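Local atomic coordinates of retropepsin-like aspartic endopeptidase domain-containing protein (PDB entry 2PMA), a protein that is of unknown function but probably has a retropepsin-like aspartic peptidase domain, in a family named as putative ATP-dependent zinc proteases. Residues I38-K43 with P47-T52. Sequence-based numbering, arbitrary orientation.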
ATOM      1  N   ILE A  38      10.382  11.177   3.753  1.00 25.30           N
ATOM      2  CA  ILE A  38      10.901  10.222   2.790  1.00 26.32           C
ATOM      3  C   ILE A  38      12.340  10.594   2.429  1.00 27.75           C
ATOM      4  O   ILE A  38      12.593  11.742   2.087  1.00 28.88           O
ATOM      5  CB  ILE A  38       9.978  10.201   1.563  1.00 26.52           C
ATOM      6  CG1 ILE A  38       8.545   9.830   2.023  1.00 27.40           C
ATOM      7  CG2 ILE A  38      10.523   9.235   0.486  1.00 27.38           C
ATOM      8  CD1 ILE A  38       7.414  10.234   0.998  1.00 27.06           C
ATOM      9  N   THR A  39      13.275   9.654   2.549  1.00 28.84           N
ATOM     10  CA  THR A  39      14.698   9.887   2.263  0.50 30.14           C
ATOM     11  C   THR A  39      15.228   8.792   1.334  1.00 30.75           C
ATOM     12  O   THR A  39      14.845   7.633   1.471  1.00 29.98           O
ATOM     13  CB  THR A  39      15.563   9.914   3.567  0.50 30.79           C
ATOM     14  OG1 THR A  39      15.684   8.587   4.097  0.50 34.52           O
ATOM     15  CG2 THR A  39      14.926  10.819   4.641  0.50 29.42           C
ATOM     16  N   GLU A  40      16.100   9.147   0.399  1.00 30.56           N
ATOM     17  CA  GLU A  40      16.637   8.141  -0.526  1.00 31.01           C
ATOM     18  C   GLU A  40      17.968   7.646   0.036  1.00 31.96           C
ATOM     19  O   GLU A  40      18.782   8.452   0.536  1.00 30.98           O
ATOM     20  CB  GLU A  40      16.831   8.758  -1.915  1.00 32.45           C
ATOM     21  CG  GLU A  40      17.348   7.762  -2.954  1.00 33.18           C
ATOM     22  CD  GLU A  40      17.279   8.250  -4.404  1.00 35.17           C
ATOM     23  OE1 GLU A  40      17.487   7.399  -5.285  1.00 39.78           O
ATOM     24  OE2 GLU A  40      17.028   9.455  -4.672  1.00 40.94           O
ATOM     25  N   ILE A  41      18.177   6.333   0.001  1.00 30.95           N
ATOM     26  CA  ILE A  41      19.448   5.732   0.374  1.00 33.29           C
ATOM     27  C   ILE A  41      19.854   4.775  -0.740  1.00 34.62           C
ATOM     28  O   ILE A  41      19.036   4.415  -1.566  1.00 33.01           O
ATOM     29  CB  ILE A  41      19.354   4.998   1.724  1.00 33.02           C
ATOM     30  CG1 ILE A  41      18.309   3.892   1.650  1.00 34.00           C
ATOM     31  CG2 ILE A  41      19.041   5.991   2.864  1.00 36.65           C
ATOM     32  CD1 ILE A  41      18.309   2.963   2.852  1.00 38.84           C
ATOM     33  N   GLU A  42      21.121   4.381  -0.767  1.00 36.04           N
ATOM     34  CA  GLU A  42      21.564   3.363  -1.716  1.00 38.86           C
ATOM     35  C   GLU A  42      22.084   2.171  -0.942  1.00 39.27           C
ATOM     36  O   GLU A  42      22.881   2.336  -0.012  1.00 39.97           O
ATOM     37  CB  GLU A  42      22.656   3.910  -2.643  1.00 39.98           C
ATOM     38  CG  GLU A  42      22.220   4.043  -4.110  1.00 45.30           C
ATOM     39  CD  GLU A  42      21.472   5.345  -4.419  1.00 52.34           C
ATOM     40  OE1 GLU A  42      21.189   6.140  -3.490  1.00 56.63           O
ATOM     41  OE2 GLU A  42      21.170   5.575  -5.613  1.00 55.00           O
ATOM     42  N   LYS A  43      21.593   0.985  -1.283  1.00 39.22           N
ATOM     43  CA  LYS A  43      22.144  -0.245  -0.768  1.00 39.32           C
ATOM     44  C   LYS A  43      22.794  -0.964  -1.959  1.00 39.22           C
ATOM     45  O   LYS A  43      22.119  -1.430  -2.871  1.00 37.64           O
ATOM     46  CB  LYS A  43      21.046  -1.083  -0.114  1.00 40.37           C
ATOM     47  CG  LYS A  43      20.355  -0.362   1.066  1.00 41.77           C
ATOM     48  CD  LYS A  43      19.119  -1.134   1.514  1.00 45.95           C
ATOM     49  CE  LYS A  43      18.785  -0.839   2.956  1.00 48.22           C
ATOM     50  NZ  LYS A  43      19.825  -1.378   3.873  1.00 52.18           N
ATOM     51  N   PRO A  47      18.772   1.943  -5.294  1.00 29.07           N
ATOM     52  CA  PRO A  47      18.067   2.960  -4.532  1.00 28.39           C
ATOM     53  C   PRO A  47      16.898   2.375  -3.729  1.00 26.74           C
ATOM     54  O   PRO A  47      16.120   1.544  -4.237  1.00 26.28           O
ATOM     55  CB  PRO A  47      17.551   3.935  -5.601  1.00 28.09           C
ATOM     56  CG  PRO A  47      17.394   3.125  -6.814  1.00 31.58           C
ATOM     57  CD  PRO A  47      18.468   2.029  -6.742  1.00 30.11           C
ATOM     58  N   TYR A  48      16.819   2.827  -2.482  1.00 26.38           N
ATOM     59  CA  TYR A  48      15.728   2.501  -1.589  1.00 26.15           C
ATOM     60  C   TYR A  48      15.241   3.844  -1.097  1.00 25.43           C
ATOM     61  O   TYR A  48      16.041   4.825  -1.031  1.00 26.13           O
ATOM     62  CB  TYR A  48      16.242   1.693  -0.370  1.00 27.22           C
ATOM     63  CG  TYR A  48      16.382   0.221  -0.664  1.00 28.72           C
ATOM     64  CD1 TYR A  48      15.481  -0.698  -0.130  1.00 29.37           C
ATOM     65  CD2 TYR A  48      17.405  -0.252  -1.505  1.00 32.57           C
ATOM     66  CE1 TYR A  48      15.588  -2.073  -0.408  1.00 30.77           C
ATOM     67  CE2 TYR A  48      17.513  -1.622  -1.797  1.00 31.54           C
ATOM     68  CZ  TYR A  48      16.600  -2.513  -1.240  1.00 31.37           C
ATOM     69  OH  TYR A  48      16.708  -3.863  -1.536  1.00 34.21           O
ATOM     70  N   LEU A  49      13.972   3.892  -0.685  1.00 24.60           N
ATOM     71  CA  LEU A  49      13.483   5.027   0.098  1.00 24.56           C
ATOM     72  C   LEU A  49      13.187   4.560   1.520  1.00 25.19           C
ATOM     73  O   LEU A  49      12.627   3.462   1.725  1.00 25.51           O
ATOM     74  CB  LEU A  49      12.196   5.572  -0.528  1.00 26.52           C
ATOM     75  CG  LEU A  49      12.301   6.126  -1.951  1.00 26.64           C
ATOM     76  CD1 LEU A  49      10.985   6.771  -2.252  1.00 28.57           C
ATOM     77  CD2 LEU A  49      13.429   7.199  -2.058  1.00 27.29           C
ATOM     78  N   ARG A  50      13.608   5.361   2.487  1.00 24.28           N
ATOM     79  CA  ARG A  50      13.176   5.188   3.878  1.00 26.60           C
ATOM     80  C   ARG A  50      12.021   6.150   4.058  1.00 25.32           C
ATOM     81  O   ARG A  50      12.070   7.299   3.581  1.00 26.57           O
ATOM     82  CB  ARG A  50      14.311   5.559   4.825  1.00 26.63           C
ATOM     83  CG  ARG A  50      14.013   5.364   6.298  1.00 32.19           C
ATOM     84  CD  ARG A  50      15.223   5.870   7.147  1.00 34.52           C
ATOM     85  NE  ARG A  50      16.385   4.992   6.946  1.00 46.99           N
ATOM     86  CZ  ARG A  50      17.658   5.389   6.920  1.00 52.27           C
ATOM     87  NH1 ARG A  50      17.978   6.682   7.055  1.00 55.64           N
ATOM     88  NH2 ARG A  50      18.625   4.487   6.744  1.00 54.44           N
ATOM     89  N   PHE A  51      10.970   5.691   4.725  1.00 25.09           N
ATOM     90  CA  PHE A  51       9.817   6.534   4.925  1.00 24.79           C
ATOM     91  C   PHE A  51       9.071   6.136   6.184  1.00 25.64           C
ATOM     92  O   PHE A  51       9.217   4.991   6.684  1.00 25.28           O
ATOM     93  CB  PHE A  51       8.876   6.445   3.682  1.00 23.96           C
ATOM     94  CG  PHE A  51       8.359   5.045   3.375  1.00 26.51           C
ATOM     95  CD1 PHE A  51       9.097   4.151   2.564  1.00 27.01           C
ATOM     96  CD2 PHE A  51       7.115   4.630   3.874  1.00 27.26           C
ATOM     97  CE1 PHE A  51       8.618   2.875   2.259  1.00 28.68           C
ATOM     98  CE2 PHE A  51       6.621   3.363   3.603  1.00 26.81           C
ATOM     99  CZ  PHE A  51       7.356   2.462   2.774  1.00 26.95           C
ATOM    100  N   THR A  52       8.270   7.072   6.669  1.00 24.91           N
ATOM    101  CA  THR A  52       7.455   6.835   7.870  1.00 25.46           C
ATOM    102  C   THR A  52       6.003   6.715   7.465  1.00 27.26           C
ATOM    103  O   THR A  52       5.447   7.573   6.705  1.00 28.89           O
ATOM    104  CB  THR A  52       7.754   7.979   8.873  1.00 27.30           C
ATOM    105  OG1 THR A  52       9.122   7.844   9.268  1.00 27.22           O
ATOM    106  CG2 THR A  52       6.856   7.926  10.127  1.00 27.54           C
TER
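Residues 38-43 and 47-52 pair as the outer end of the antiparallel beta hairpin formed by strands 31-43 and 46-55, which projects from the body of the domain. Thr39/Arg50 and Ile41/Tyr48 are the hydrogen-bonded pairs, each joined by two N-H...O bonds; Ile41 N to Tyr48 O, at 2.8 Å, is almost straight (171°). Between and beside them, Glu40/Leu49 and Glu42/Pro47 form non-hydrogen-bonded pairs.

On the face of Ile41 and Tyr48, the aliphatic part of Lys43 lies over the tyrosine ring, its CD 3.6 Å from the ring centroid in a CH-pi contact. Ile41 holds CG1 between its backbone N and carbonyl carbon (chi1 60°), 3.6 Å from Tyr48 CB, while its CG2 sits over the rim of one face of the Arg50 guanidinium. On the other face, Leu49 divides its methyls: CD1 reaches Ile38 CG2 at 3.7 Å, and CD2 touches Glu40 CB. Leu49 also packs on Val94 and Leu111, from strands 90-100 and 103-112 of the same curled sheet.

Arg50 NE forms a salt bridge with Glu63, linking the hairpin face bearing Tyr48 and Arg50 to strand 58-71. Backbone bonding thus fixes the register, with buried Leu49 in apolar packing on one side and Lys43-Tyr48 stacking and the Arg50-Glu63 ion pair on the other.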